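PDB 6IA5: phage-like element PBSX protein XepA from Bacillus subtilis, which is of unknown function, does not seem to take part in host cell lysis, and assembles as a pentamer. Local coordinates for residues F176-H181 / E189-P194; T81-E86 / R120-N125; G17-Y22 / F29-S34; M211-F216 / A239-G244. All blocks are in the same frame, centred on the assembly; numbering follows the deposited sequence.

Contact 1: F176-H181 / E189-P194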
loop_
_atom_site.group_PDB
_atom_site.type_symbol
_atom_site.label_atom_id
_atom_site.label_comp_id
_atom_site.label_asym_id
_atom_site.label_seq_id
_atom_site.Cartn_x
_atom_site.Cartn_y
_atom_site.Cartn_z
ATOM N N PHE E 176 -26.240 -3.364 -12.271
ATOM C CA PHE E 176 -27.017 -2.153 -12.490
ATOM C C PHE E 176 -28.388 -2.517 -13.058
ATOM O O PHE E 176 -28.517 -3.522 -13.760
ATOM C CB PHE E 176 -26.264 -1.149 -13.378
ATOM C CG PHE E 176 -25.853 -1.621 -14.752
ATOM C CD1 PHE E 176 -24.674 -2.327 -14.950
ATOM C CD2 PHE E 176 -26.634 -1.336 -15.863
ATOM C CE1 PHE E 176 -24.275 -2.715 -16.219
ATOM C CE2 PHE E 176 -26.242 -1.736 -17.136
ATOM C CZ PHE E 176 -25.061 -2.425 -17.311
ATOM N N ASP E 177 -29.404 -1.695 -12.746
ATOM C CA ASP E 177 -30.746 -1.839 -13.296
ATOM C C ASP E 177 -30.874 -0.982 -14.545
ATOM O O ASP E 177 -30.107 -0.052 -14.733
ATOM C CB ASP E 177 -31.808 -1.466 -12.267
ATOM C CG ASP E 177 -31.866 -2.445 -11.113
ATOM O OD1 ASP E 177 -31.207 -3.520 -11.199
ATOM O OD2 ASP E 177 -32.581 -2.140 -10.135
ATOM N N PHE E 178 -31.838 -1.305 -15.412
ATOM C CA PHE E 178 -31.986 -0.549 -16.645
ATOM C C PHE E 178 -33.439 -0.570 -17.103
ATOM O O PHE E 178 -34.116 -1.583 -16.964
ATOM C CB PHE E 178 -31.035 -1.072 -17.725
ATOM C CG PHE E 178 -31.057 -0.253 -18.993
ATOM C CD1 PHE E 178 -30.264 0.883 -19.120
ATOM C CD2 PHE E 178 -31.901 -0.597 -20.043
ATOM C CE1 PHE E 178 -30.315 1.653 -20.275
ATOM C CE2 PHE E 178 -31.940 0.166 -21.204
ATOM C CZ PHE E 178 -31.152 1.298 -21.314
ATOM N N VAL E 179 -33.895 0.554 -17.666
ATOM C CA VAL E 179 -35.255 0.670 -18.161
ATOM C C VAL E 179 -35.219 0.649 -19.684
ATOM O O VAL E 179 -34.675 1.559 -20.304
ATOM C CB VAL E 179 -35.950 1.938 -17.624
ATOM C CG1 VAL E 179 -37.351 2.112 -18.209
ATOM C CG2 VAL E 179 -35.977 1.958 -16.102
ATOM N N PHE E 180 -35.795 -0.398 -20.276
ATOM C CA PHE E 180 -35.906 -0.461 -21.722
ATOM C C PHE E 180 -37.141 0.329 -22.146
ATOM O O PHE E 180 -37.084 1.076 -23.118
ATOM C CB PHE E 180 -36.000 -1.915 -22.203
ATOM C CG PHE E 180 -34.781 -2.747 -21.881
ATOM C CD1 PHE E 180 -33.708 -2.791 -22.759
ATOM C CD2 PHE E 180 -34.703 -3.471 -20.691
ATOM C CE1 PHE E 180 -32.585 -3.556 -22.470
ATOM C CE2 PHE E 180 -33.582 -4.234 -20.395
ATOM C CZ PHE E 180 -32.526 -4.277 -21.286
ATOM N N HIS E 181 -38.242 0.109 -21.412
ATOM C CA HIS E 181 -39.538 0.729 -21.613
ATOM C C HIS E 181 -40.197 0.889 -20.247
ATOM O O HIS E 181 -40.103 0.010 -19.386
ATOM C CB HIS E 181 -40.471 -0.156 -22.450
ATOM C CG HIS E 181 -40.027 -0.397 -23.852
ATOM N ND1 HIS E 181 -40.331 0.462 -24.889
ATOM C CD2 HIS E 181 -39.307 -1.399 -24.399
ATOM C CE1 HIS E 181 -39.832 0.008 -26.017
ATOM N NE2 HIS E 181 -39.196 -1.145 -25.742
ATOM N N GLU E 189 -38.362 0.802 -30.208
ATOM C CA GLU E 189 -37.196 0.075 -29.759
ATOM C C GLU E 189 -36.964 0.285 -28.268
ATOM O O GLU E 189 -36.480 -0.629 -27.600
ATOM C CB GLU E 189 -35.976 0.466 -30.579
ATOM C CG GLU E 189 -36.027 -0.165 -31.941
ATOM C CD GLU E 189 -34.781 0.023 -32.772
ATOM O OE1 GLU E 189 -34.840 -0.274 -33.976
ATOM O OE2 GLU E 189 -33.767 0.458 -32.202
ATOM N N GLY E 190 -37.315 1.471 -27.763
ATOM C CA GLY E 190 -37.051 1.820 -26.374
ATOM C C GLY E 190 -35.569 2.132 -26.175
ATOM O O GLY E 190 -34.849 2.277 -27.150
ATOM N N ALA E 191 -35.116 2.211 -24.918
ATOM C CA ALA E 191 -33.734 2.551 -24.632
ATOM C C ALA E 191 -32.833 1.313 -24.765
ATOM O O ALA E 191 -33.253 0.189 -24.486
ATOM C CB ALA E 191 -33.639 3.158 -23.254
ATOM N N ALA E 192 -31.579 1.553 -25.171
ATOM C CA ALA E 192 -30.576 0.530 -25.413
ATOM C C ALA E 192 -29.665 0.419 -24.200
ATOM O O ALA E 192 -29.037 1.393 -23.799
ATOM C CB ALA E 192 -29.781 0.865 -26.649
ATOM N N LEU E 193 -29.593 -0.782 -23.619
ATOM C CA LEU E 193 -28.706 -1.037 -22.496
ATOM C C LEU E 193 -27.263 -1.038 -22.993
ATOM O O LEU E 193 -26.939 -1.769 -23.924
ATOM C CB LEU E 193 -29.062 -2.398 -21.877
ATOM C CG LEU E 193 -28.206 -2.826 -20.690
ATOM C CD1 LEU E 193 -29.079 -3.415 -19.600
ATOM C CD2 LEU E 193 -27.190 -3.865 -21.121
ATOM N N PRO E 194 -26.354 -0.251 -22.368
ATOM C CA PRO E 194 -24.917 -0.361 -22.648
ATOM C C PRO E 194 -24.349 -1.496 -21.800
ATOM O O PRO E 194 -24.450 -1.467 -20.579
ATOM C CB PRO E 194 -24.322 0.994 -22.212
ATOM C CG PRO E 194 -25.464 1.736 -21.496
ATOM C CD PRO E 194 -26.652 0.790 -21.368
#
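Running nearly antiparallel, with end-to-end directions 169° apart, 176-181 and 189-194 are joined by one backbone hydrogen bond, from Ala191 N to Phe180 O (2.9 Å), which arrives in the carbonyl plane on a lone pair. Most of the remaining contact is made by side chains. Phe178 carries much of it: with CG anti to the backbone N (chi1 -175°), its ring reaches over 189-194 and lays one face on Leu193, whose CA sits 3.7 Å from the ring centroid in a CH-pi contact. The far end of the ring touches the Ala191 methyl, CZ to CB 3.7 Å, while Ala191 O lies at its edge. Three phenylalanines touch Leu193. Its CD1 packs on Phe178 CB at 3.6 Å and more loosely on Phe176 CE2 at 4.1 Å, and its CB meets Phe180 CE1 at 3.8 Å. Gly190 CA comes within 3.3 Å of His181 CE1, so the imidazole lies against bare backbone. The polar end of Glu189 is held by a salt bridge to Lys225. Phe180 also packs on Leu201 and Val203 of strand 200-207, which carries the cluster into the interior of the C-terminal beta domain. Phe180 and His181 both face Val273 on strand 271-278, the signature of a classic beta bulge, here at the corner where the chain passes from 175-179 into 181-184.

Contact 2: T81-E86 / R120-N125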
loop_
_atom_site.group_PDB
_atom_site.type_symbol
_atom_site.label_atom_id
_atom_site.label_comp_id
_atom_site.label_asym_id
_atom_site.label_seq_id
_atom_site.Cartn_x
_atom_site.Cartn_y
_atom_site.Cartn_z
ATOM N N THR E 81 -7.237 7.551 37.898
ATOM C CA THR E 81 -7.611 7.732 36.504
ATOM C C THR E 81 -7.033 9.046 36.003
ATOM O O THR E 81 -7.171 10.068 36.668
ATOM C CB THR E 81 -9.131 7.759 36.337
ATOM O OG1 THR E 81 -9.617 6.614 37.030
ATOM C CG2 THR E 81 -9.576 7.652 34.894
ATOM N N LEU E 82 -6.370 8.990 34.835
ATOM C CA LEU E 82 -5.878 10.199 34.175
ATOM C C LEU E 82 -6.806 10.573 33.015
ATOM O O LEU E 82 -7.151 9.729 32.200
ATOM C CB LEU E 82 -4.444 9.952 33.680
ATOM C CG LEU E 82 -3.850 11.075 32.820
ATOM C CD1 LEU E 82 -3.773 12.372 33.625
ATOM C CD2 LEU E 82 -2.479 10.669 32.293
ATOM N N PHE E 83 -7.197 11.847 32.965
ATOM C CA PHE E 83 -8.028 12.392 31.903
ATOM C C PHE E 83 -7.229 13.450 31.153
ATOM O O PHE E 83 -6.554 14.270 31.770
ATOM C CB PHE E 83 -9.273 13.089 32.487
ATOM C CG PHE E 83 -10.189 12.157 33.245
ATOM C CD1 PHE E 83 -11.102 11.348 32.583
ATOM C CD2 PHE E 83 -10.101 12.049 34.627
ATOM C CE1 PHE E 83 -11.899 10.451 33.283
ATOM C CE2 PHE E 83 -10.921 11.174 35.325
ATOM C CZ PHE E 83 -11.821 10.379 34.649
ATOM N N ILE E 84 -7.331 13.423 29.821
ATOM C CA ILE E 84 -6.848 14.507 28.987
ATOM C C ILE E 84 -8.080 15.240 28.489
ATOM O O ILE E 84 -8.971 14.624 27.901
ATOM C CB ILE E 84 -5.978 14.014 27.804
ATOM C CG1 ILE E 84 -4.744 13.243 28.287
ATOM C CG2 ILE E 84 -5.593 15.197 26.915
ATOM C CD1 ILE E 84 -3.827 12.770 27.137
ATOM N N GLU E 85 -8.115 16.559 28.713
ATOM C CA GLU E 85 -9.345 17.289 28.447
ATOM C C GLU E 85 -9.052 18.560 27.659
ATOM O O GLU E 85 -7.936 19.079 27.687
ATOM C CB GLU E 85 -10.030 17.602 29.779
ATOM C CG GLU E 85 -10.163 16.361 30.641
ATOM C CD GLU E 85 -11.108 16.506 31.816
ATOM O OE1 GLU E 85 -10.857 17.412 32.648
ATOM O OE2 GLU E 85 -12.089 15.758 31.874
ATOM N N GLU E 86 -10.088 19.066 26.987
ATOM C CA GLU E 86 -9.948 20.218 26.118
ATOM C C GLU E 86 -11.101 21.192 26.358
ATOM O O GLU E 86 -12.188 20.796 26.801
ATOM C CB GLU E 86 -9.982 19.757 24.664
ATOM C CG GLU E 86 -8.765 18.935 24.258
ATOM C CD GLU E 86 -8.779 18.614 22.774
ATOM O OE1 GLU E 86 -8.716 19.596 21.958
ATOM O OE2 GLU E 86 -8.903 17.396 22.448
ATOM N N ARG E 120 -5.731 20.258 29.204
ATOM C CA ARG E 120 -5.247 20.042 30.556
ATOM C C ARG E 120 -5.273 18.551 30.857
ATOM O O ARG E 120 -5.988 17.786 30.196
ATOM C CB ARG E 120 -6.156 20.758 31.577
ATOM C CG ARG E 120 -7.466 20.023 31.834
ATOM C CD ARG E 120 -8.303 20.730 32.900
ATOM N NE ARG E 120 -9.548 20.008 33.118
ATOM C CZ ARG E 120 -10.545 20.451 33.887
ATOM N NH1 ARG E 120 -10.414 21.588 34.542
ATOM N NH2 ARG E 120 -11.675 19.768 33.981
ATOM N N PHE E 121 -4.469 18.165 31.853
ATOM C CA PHE E 121 -4.594 16.875 32.497
ATOM C C PHE E 121 -5.394 17.072 33.783
ATOM O O PHE E 121 -5.219 18.069 34.486
ATOM C CB PHE E 121 -3.214 16.311 32.852
ATOM C CG PHE E 121 -2.415 15.780 31.683
ATOM C CD1 PHE E 121 -2.879 15.903 30.375
ATOM C CD2 PHE E 121 -1.192 15.163 31.897
ATOM C CE1 PHE E 121 -2.128 15.420 29.303
ATOM C CE2 PHE E 121 -0.440 14.695 30.824
ATOM C CZ PHE E 121 -0.902 14.826 29.535
ATOM N N ARG E 122 -6.256 16.095 34.067
ATOM C CA ARG E 122 -6.956 16.010 35.337
ATOM C C ARG E 122 -6.819 14.568 35.812
ATOM O O ARG E 122 -7.184 13.636 35.097
ATOM C CB ARG E 122 -8.415 16.469 35.176
ATOM C CG ARG E 122 -9.242 16.429 36.456
ATOM C CD ARG E 122 -10.641 17.026 36.286
ATOM N NE ARG E 122 -11.434 16.327 35.278
ATOM C CZ ARG E 122 -12.124 15.200 35.468
ATOM N NH1 ARG E 122 -12.216 14.656 36.673
ATOM N NH2 ARG E 122 -12.706 14.593 34.448
ATOM N N TYR E 123 -6.259 14.390 37.010
ATOM C CA TYR E 123 -6.033 13.066 37.559
ATOM C C TYR E 123 -6.900 12.899 38.812
ATOM O O TYR E 123 -6.784 13.701 39.732
ATOM C CB TYR E 123 -4.561 12.897 37.934
ATOM C CG TYR E 123 -4.238 11.491 38.368
ATOM C CD1 TYR E 123 -4.508 11.055 39.660
ATOM C CD2 TYR E 123 -3.701 10.582 37.469
ATOM C CE1 TYR E 123 -4.238 9.751 40.048
ATOM C CE2 TYR E 123 -3.431 9.271 37.838
ATOM C CZ TYR E 123 -3.700 8.857 39.136
ATOM O OH TYR E 123 -3.450 7.566 39.518
ATOM N N VAL E 124 -7.746 11.860 38.836
ATOM C CA VAL E 124 -8.597 11.591 39.992
ATOM C C VAL E 124 -8.084 10.345 40.710
ATOM O O VAL E 124 -8.098 9.253 40.139
ATOM C CB VAL E 124 -10.079 11.435 39.600
ATOM C CG1 VAL E 124 -10.965 11.157 40.817
ATOM C CG2 VAL E 124 -10.598 12.641 38.819
ATOM N N ASN E 125 -7.636 10.513 41.964
ATOM C CA ASN E 125 -7.157 9.387 42.765
ATOM C C ASN E 125 -8.345 8.502 43.155
ATOM O O ASN E 125 -9.451 9.014 43.333
ATOM C CB ASN E 125 -6.397 9.863 44.009
ATOM C CG ASN E 125 -5.767 8.737 44.800
ATOM O OD1 ASN E 125 -5.366 7.722 44.235
ATOM N ND2 ASN E 125 -5.673 8.911 46.111
HETATM O O HOH W 1 -9.865 7.497 39.804
#
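Glu85, its cross-strand partner Arg120 and the diagonal Arg122 form a salt-bridge network on one face of an antiparallel strand pair. Arg120 runs extended from CG to NE and presents its guanidinium side-on, with NE at 2.9 Å and NH2 at 2.8 Å from Glu85 OE1; the two flat groups are nearly coplanar, 20° apart. Glu85 OE1 meets Arg120 NE with its anti lone pair, whereas NH2 comes from the syn side, somewhat out of the carboxylate plane. Arg122 is turned differently. Its chain bends at chi3 (60°), bringing NE to OE1 and NH2 to OE2 of Glu85, each at 2.9 Å and each from above the carboxylate plane. OE1 therefore accepts from three arginine nitrogens. The bend also lays the Arg122 guanidinium flat on Phe83 as an off-centre cation-pi stack, planes 14° apart and CZ 4.4 Å from the ring centroid, while Val124 CG2 touches the ring's edge at CE2. On the reverse face, Ile84 and Phe121 lie side by side, CG1 to CE1 3.6 Å, and Leu82 CB packs on Tyr123 CD2 at 3.9 Å. Between the faces, the hydrogen-bonded pairs Thr81–Val124, Phe83–Arg122 and Glu85–Arg120 set the register. Thr95 hydrogen-bonds to Glu85 OE2, and Trp93 makes a cation-pi contact with Arg120. With so many donors round it, the buried Glu85 carboxylate is probably held ionised, its charge balanced by two guanidinium groups, the rotation of Arg122 being limited by its stacking on Phe83.

Contact 3: G17-Y22 / F29-S34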
loop_
_atom_site.group_PDB
_atom_site.type_symbol
_atom_site.label_atom_id
_atom_site.label_comp_id
_atom_site.label_asym_id
_atom_site.label_seq_id
_atom_site.Cartn_x
_atom_site.Cartn_y
_atom_site.Cartn_z
ATOM N N GLY E 17 31.042 23.187 23.460
ATOM C CA GLY E 17 29.884 23.094 22.577
ATOM C C GLY E 17 29.017 21.912 23.017
ATOM O O GLY E 17 29.536 20.948 23.599
ATOM N N ALA E 18 27.702 21.996 22.732
ATOM C CA ALA E 18 26.808 20.903 23.069
ATOM C C ALA E 18 26.844 19.834 21.974
ATOM O O ALA E 18 25.834 19.582 21.321
ATOM C CB ALA E 18 25.415 21.434 23.324
ATOM N N VAL E 19 28.016 19.202 21.799
ATOM C CA VAL E 19 28.305 18.345 20.654
ATOM C C VAL E 19 28.908 17.047 21.151
ATOM O O VAL E 19 29.321 16.956 22.306
ATOM C CB VAL E 19 29.228 19.009 19.604
ATOM C CG1 VAL E 19 28.612 20.296 19.047
ATOM C CG2 VAL E 19 30.639 19.270 20.151
ATOM N N LYS E 20 28.941 16.048 20.254
ATOM C CA LYS E 20 29.665 14.807 20.451
ATOM C C LYS E 20 30.666 14.646 19.317
ATOM O O LYS E 20 30.413 15.107 18.206
ATOM C CB LYS E 20 28.704 13.618 20.455
ATOM C CG LYS E 20 27.706 13.628 21.605
ATOM C CD LYS E 20 28.347 13.369 22.964
ATOM C CE LYS E 20 27.299 13.234 24.042
ATOM N NZ LYS E 20 27.913 13.071 25.374
ATOM N N PRO E 21 31.854 14.050 19.579
ATOM C CA PRO E 21 32.848 13.813 18.523
ATOM C C PRO E 21 32.455 12.535 17.769
ATOM O O PRO E 21 31.767 11.672 18.327
ATOM C CB PRO E 21 34.136 13.532 19.330
ATOM C CG PRO E 21 33.632 12.916 20.639
ATOM C CD PRO E 21 32.306 13.602 20.916
ATOM N N TYR E 22 32.896 12.411 16.510
ATOM C CA TYR E 22 32.692 11.163 15.779
ATOM C C TYR E 22 33.727 11.064 14.668
ATOM O O TYR E 22 34.489 12.013 14.450
ATOM C CB TYR E 22 31.244 11.030 15.284
ATOM C CG TYR E 22 30.851 11.925 14.128
ATOM C CD1 TYR E 22 30.671 13.297 14.289
ATOM C CD2 TYR E 22 30.642 11.398 12.854
ATOM C CE1 TYR E 22 30.270 14.115 13.226
ATOM C CE2 TYR E 22 30.251 12.195 11.788
ATOM C CZ TYR E 22 30.042 13.551 11.968
ATOM O OH TYR E 22 29.665 14.311 10.889
ATOM N N PHE E 29 32.317 16.761 14.649
ATOM C CA PHE E 29 31.415 17.054 15.754
ATOM C C PHE E 29 29.967 17.026 15.261
ATOM O O PHE E 29 29.697 17.394 14.117
ATOM C CB PHE E 29 31.740 18.430 16.364
ATOM C CG PHE E 29 31.759 19.536 15.343
ATOM C CD1 PHE E 29 32.931 19.855 14.663
ATOM C CD2 PHE E 29 30.600 20.235 15.032
ATOM C CE1 PHE E 29 32.944 20.840 13.686
ATOM C CE2 PHE E 29 30.600 21.199 14.030
ATOM C CZ PHE E 29 31.770 21.504 13.367
ATOM N N VAL E 30 29.037 16.694 16.164
ATOM C CA VAL E 30 27.621 16.714 15.832
ATOM C C VAL E 30 26.834 17.114 17.085
ATOM O O VAL E 30 27.188 16.702 18.190
ATOM C CB VAL E 30 27.175 15.332 15.269
ATOM C CG1 VAL E 30 27.381 14.190 16.264
ATOM C CG2 VAL E 30 25.716 15.353 14.814
ATOM N N THR E 31 25.764 17.898 16.919
ATOM C CA THR E 31 24.912 18.330 18.024
ATOM C C THR E 31 23.782 17.314 18.216
ATOM O O THR E 31 22.945 17.139 17.327
ATOM C CB THR E 31 24.315 19.721 17.751
ATOM O OG1 THR E 31 25.382 20.654 17.547
ATOM C CG2 THR E 31 23.330 20.191 18.809
ATOM N N PRO E 32 23.709 16.611 19.374
ATOM C CA PRO E 32 22.575 15.721 19.630
ATOM C C PRO E 32 21.322 16.558 19.873
ATOM O O PRO E 32 21.353 17.508 20.662
ATOM C CB PRO E 32 22.930 14.973 20.918
ATOM C CG PRO E 32 24.433 15.233 21.099
ATOM C CD PRO E 32 24.740 16.561 20.433
ATOM N N VAL E 33 20.222 16.166 19.209
ATOM C CA VAL E 33 18.974 16.898 19.312
ATOM C C VAL E 33 17.838 15.908 19.600
ATOM O O VAL E 33 17.968 14.693 19.411
ATOM C CB VAL E 33 18.673 17.715 18.042
ATOM C CG1 VAL E 33 19.745 18.756 17.749
ATOM C CG2 VAL E 33 18.439 16.802 16.822
ATOM N N SER E 34 16.715 16.479 20.040
ATOM C CA SER E 34 15.470 15.751 20.185
ATOM C C SER E 34 14.339 16.709 19.849
ATOM O O SER E 34 14.295 17.829 20.375
ATOM C CB SER E 34 15.265 15.247 21.602
ATOM O OG SER E 34 13.962 14.677 21.703
HETATM O O HOH W 2 23.135 19.185 22.206
HETATM O O HOH W 3 29.810 16.938 11.409
#
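Val30 O takes the shortest direct polar bond between the segments, from Lys20 N at 2.8 Å, and Val19 CA approaches the same oxygen at 3.2 Å as a CA-H...O contact. The return bond, Val30 N to Lys20 O at 2.9 Å, completes an antiparallel hydrogen-bonded pair. Two waters extend the join: one donates to Ala18 O and Pro32 O, the other accepts from Tyr22 OH and donates to Phe29 O. Tyr22 has CG between its backbone N and carbonyl carbon (chi1 73°), which swings the ring back beside 29-34; Phe29 O lies at its edge, 3.4 Å from CE1, and Val30 CB sits 3.9 Å from that carbon. Val19 packs with CG2 on Phe29 CB at 4.0 Å. The Lys20 aliphatic chain crosses Pro32 at about a right angle, CG to CG 3.7 Å, before its ammonium reaches a salt bridge with Asp28 of a third subunit. Residues 31-33 pair in parallel with a strand of a second subunit, whose Phe8 meets Phe29 edge to face. Apolar packing and an intersubunit salt bridge thus tie this hairpin to its neighbours, consistent with a part in subunit association within the pentamer.

Contact 4: M211-F216 / A239-G244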
loop_
_atom_site.group_PDB
_atom_site.type_symbol
_atom_site.label_atom_id
_atom_site.label_comp_id
_atom_site.label_asym_id
_atom_site.label_seq_id
_atom_site.Cartn_x
_atom_site.Cartn_y
_atom_site.Cartn_z
ATOM N N MET E 211 -52.323 -7.260 -25.473
ATOM C CA MET E 211 -51.557 -7.898 -26.530
ATOM C C MET E 211 -50.264 -7.099 -26.660
ATOM O O MET E 211 -50.297 -5.873 -26.595
ATOM C CB MET E 211 -52.360 -7.829 -27.837
ATOM C CG MET E 211 -51.552 -7.908 -29.084
ATOM S SD MET E 211 -51.559 -9.598 -29.636
ATOM C CE MET E 211 -49.878 -9.704 -30.261
ATOM N N SER E 212 -49.139 -7.809 -26.764
ATOM C CA SER E 212 -47.840 -7.184 -26.962
ATOM C C SER E 212 -46.864 -8.225 -27.498
ATOM O O SER E 212 -47.021 -9.428 -27.259
ATOM C CB SER E 212 -47.302 -6.521 -25.721
ATOM O OG SER E 212 -47.222 -7.452 -24.654
ATOM N N GLU E 213 -45.888 -7.746 -28.269
ATOM C CA GLU E 213 -44.782 -8.583 -28.690
ATOM C C GLU E 213 -43.469 -7.841 -28.437
ATOM O O GLU E 213 -43.289 -6.708 -28.890
ATOM C CB GLU E 213 -44.930 -8.985 -30.154
ATOM C CG GLU E 213 -43.773 -9.874 -30.611
ATOM C CD GLU E 213 -44.018 -10.619 -31.914
ATOM O OE1 GLU E 213 -44.568 -9.972 -32.823
ATOM O OE2 GLU E 213 -43.683 -11.844 -32.014
ATOM N N VAL E 214 -42.562 -8.514 -27.714
ATOM C CA VAL E 214 -41.227 -7.992 -27.463
ATOM C C VAL E 214 -40.223 -8.860 -28.209
ATOM O O VAL E 214 -40.263 -10.079 -28.096
ATOM C CB VAL E 214 -40.908 -7.945 -25.963
ATOM C CG1 VAL E 214 -39.515 -7.372 -25.697
ATOM C CG2 VAL E 214 -41.978 -7.184 -25.195
ATOM N N LYS E 215 -39.319 -8.209 -28.952
ATOM C CA LYS E 215 -38.277 -8.895 -29.690
ATOM C C LYS E 215 -36.940 -8.552 -29.052
ATOM O O LYS E 215 -36.702 -7.391 -28.725
ATOM C CB LYS E 215 -38.317 -8.471 -31.159
ATOM C CG LYS E 215 -37.463 -9.293 -32.114
ATOM C CD LYS E 215 -37.823 -9.058 -33.572
ATOM C CE LYS E 215 -37.380 -10.150 -34.535
ATOM N NZ LYS E 215 -36.121 -10.817 -34.127
ATOM N N PHE E 216 -36.085 -9.573 -28.878
ATOM C CA PHE E 216 -34.831 -9.434 -28.150
ATOM C C PHE E 216 -33.688 -9.184 -29.134
ATOM O O PHE E 216 -33.482 -9.969 -30.061
ATOM C CB PHE E 216 -34.545 -10.708 -27.347
ATOM C CG PHE E 216 -35.694 -11.243 -26.521
ATOM C CD1 PHE E 216 -36.617 -10.388 -25.925
ATOM C CD2 PHE E 216 -35.834 -12.613 -26.306
ATOM C CE1 PHE E 216 -37.650 -10.890 -25.135
ATOM C CE2 PHE E 216 -36.866 -13.111 -25.521
ATOM C CZ PHE E 216 -37.769 -12.244 -24.937
ATOM N N ALA E 239 -36.191 -18.462 -26.442
ATOM C CA ALA E 239 -36.804 -17.793 -27.581
ATOM C C ALA E 239 -36.095 -16.465 -27.824
ATOM O O ALA E 239 -35.381 -15.980 -26.941
ATOM C CB ALA E 239 -38.292 -17.595 -27.356
ATOM N N SER E 240 -36.323 -15.896 -29.020
ATOM C CA SER E 240 -35.759 -14.591 -29.353
ATOM C C SER E 240 -36.848 -13.518 -29.344
ATOM O O SER E 240 -36.600 -12.376 -29.732
ATOM C CB SER E 240 -35.029 -14.641 -30.671
ATOM O OG SER E 240 -35.925 -15.111 -31.680
ATOM N N SER E 241 -38.035 -13.873 -28.842
ATOM C CA SER E 241 -39.092 -12.894 -28.646
ATOM C C SER E 241 -40.176 -13.497 -27.757
ATOM O O SER E 241 -40.131 -14.691 -27.452
ATOM C CB SER E 241 -39.669 -12.433 -29.969
ATOM O OG SER E 241 -40.390 -13.489 -30.557
ATOM N N THR E 242 -41.123 -12.652 -27.325
ATOM C CA THR E 242 -42.227 -13.130 -26.513
ATOM C C THR E 242 -43.510 -12.361 -26.819
ATOM O O THR E 242 -43.467 -11.162 -27.089
ATOM C CB THR E 242 -41.899 -13.064 -25.014
ATOM O OG1 THR E 242 -42.979 -13.697 -24.329
ATOM C CG2 THR E 242 -41.697 -11.669 -24.473
ATOM N N LEU E 243 -44.633 -13.080 -26.724
ATOM C CA LEU E 243 -45.980 -12.538 -26.802
ATOM C C LEU E 243 -46.552 -12.449 -25.386
ATOM O O LEU E 243 -47.697 -12.041 -25.227
ATOM C CB LEU E 243 -46.840 -13.508 -27.634
ATOM C CG LEU E 243 -47.150 -13.250 -29.114
ATOM C CD1 LEU E 243 -46.189 -12.322 -29.788
ATOM C CD2 LEU E 243 -47.266 -14.551 -29.867
ATOM N N GLY E 244 -45.772 -12.859 -24.375
ATOM C CA GLY E 244 -46.256 -12.943 -23.002
ATOM C C GLY E 244 -45.854 -11.734 -22.154
ATOM O O GLY E 244 -45.148 -10.834 -22.626
HETATM O O HOH W 4 -49.696 -10.657 -26.898
HETATM O O HOH W 5 -45.015 -9.220 -24.814
HETATM O O HOH W 6 -43.126 -14.144 -30.254
HETATM O O HOH W 7 -34.927 -11.516 -31.676
#
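Phe216 reaches across to 239-244 from its CB, which lies 3.6 Å from Ser240 O, the acceptor of the Phe216 N bond. Its CG anti to the carbonyl carbon (chi1 -48°) tips the ring over the opposing backbone: CG stays near Ser240 O, CD2 meets Ser240 C and Ala239 O, and CE2 continues along Ala239 O, which lies at the ring's edge. At the tip, CZ touches the Thr242 methyl, CG2, at 4.0 Å. One face is covered by Ser241 CA, 3.9 Å from the ring centroid in a CH-pi contact. Phe251 meets the ring edge to face.

Farther along, Val214 and Thr242 exchange backbone bonds, Val214 N to Thr242 O at 2.9 Å and Thr242 N to Val214 O at 2.8 Å. One residue earlier, Leu243 CD1 lies along the Glu213 chain, 3.5 Å from CG, and a water links Glu213 OE2 to Ser241 OG. Another water accepts from Lys215 NZ and donates to Phe216 O and Ser240 O. Thr242 OG1, also bonded to Glu247, accepts from Gly244 N at 2.9 Å. That bond defines an ST turn just where the short strand 241-242 ends, after pairing antiparallel with 211-219 in the C-terminal beta domain.

How the contacts relate
Contacts 1 and 4 belong to the same C-terminal sheet system, centres 16 Å apart without touching, whereas contacts 2 and 3 lie far off, across the centre of this elongated chain. Contact 3 is the most buried, although it joins only a small hairpin, because other subunits cover it. Contacts 1, 2 and 4 are partly buried, and no other chain touches contact 2. Their chemistry differs accordingly: contact 1 relies on aromatic and aliphatic packing with a single backbone bond between its segments, contact 2 on regular strand pairing plus an ionic network, contact 3 on one pair of strand bonds, bridging waters and intersubunit packing, and contact 4 on backbone bonds and waters beside one phenyl ring.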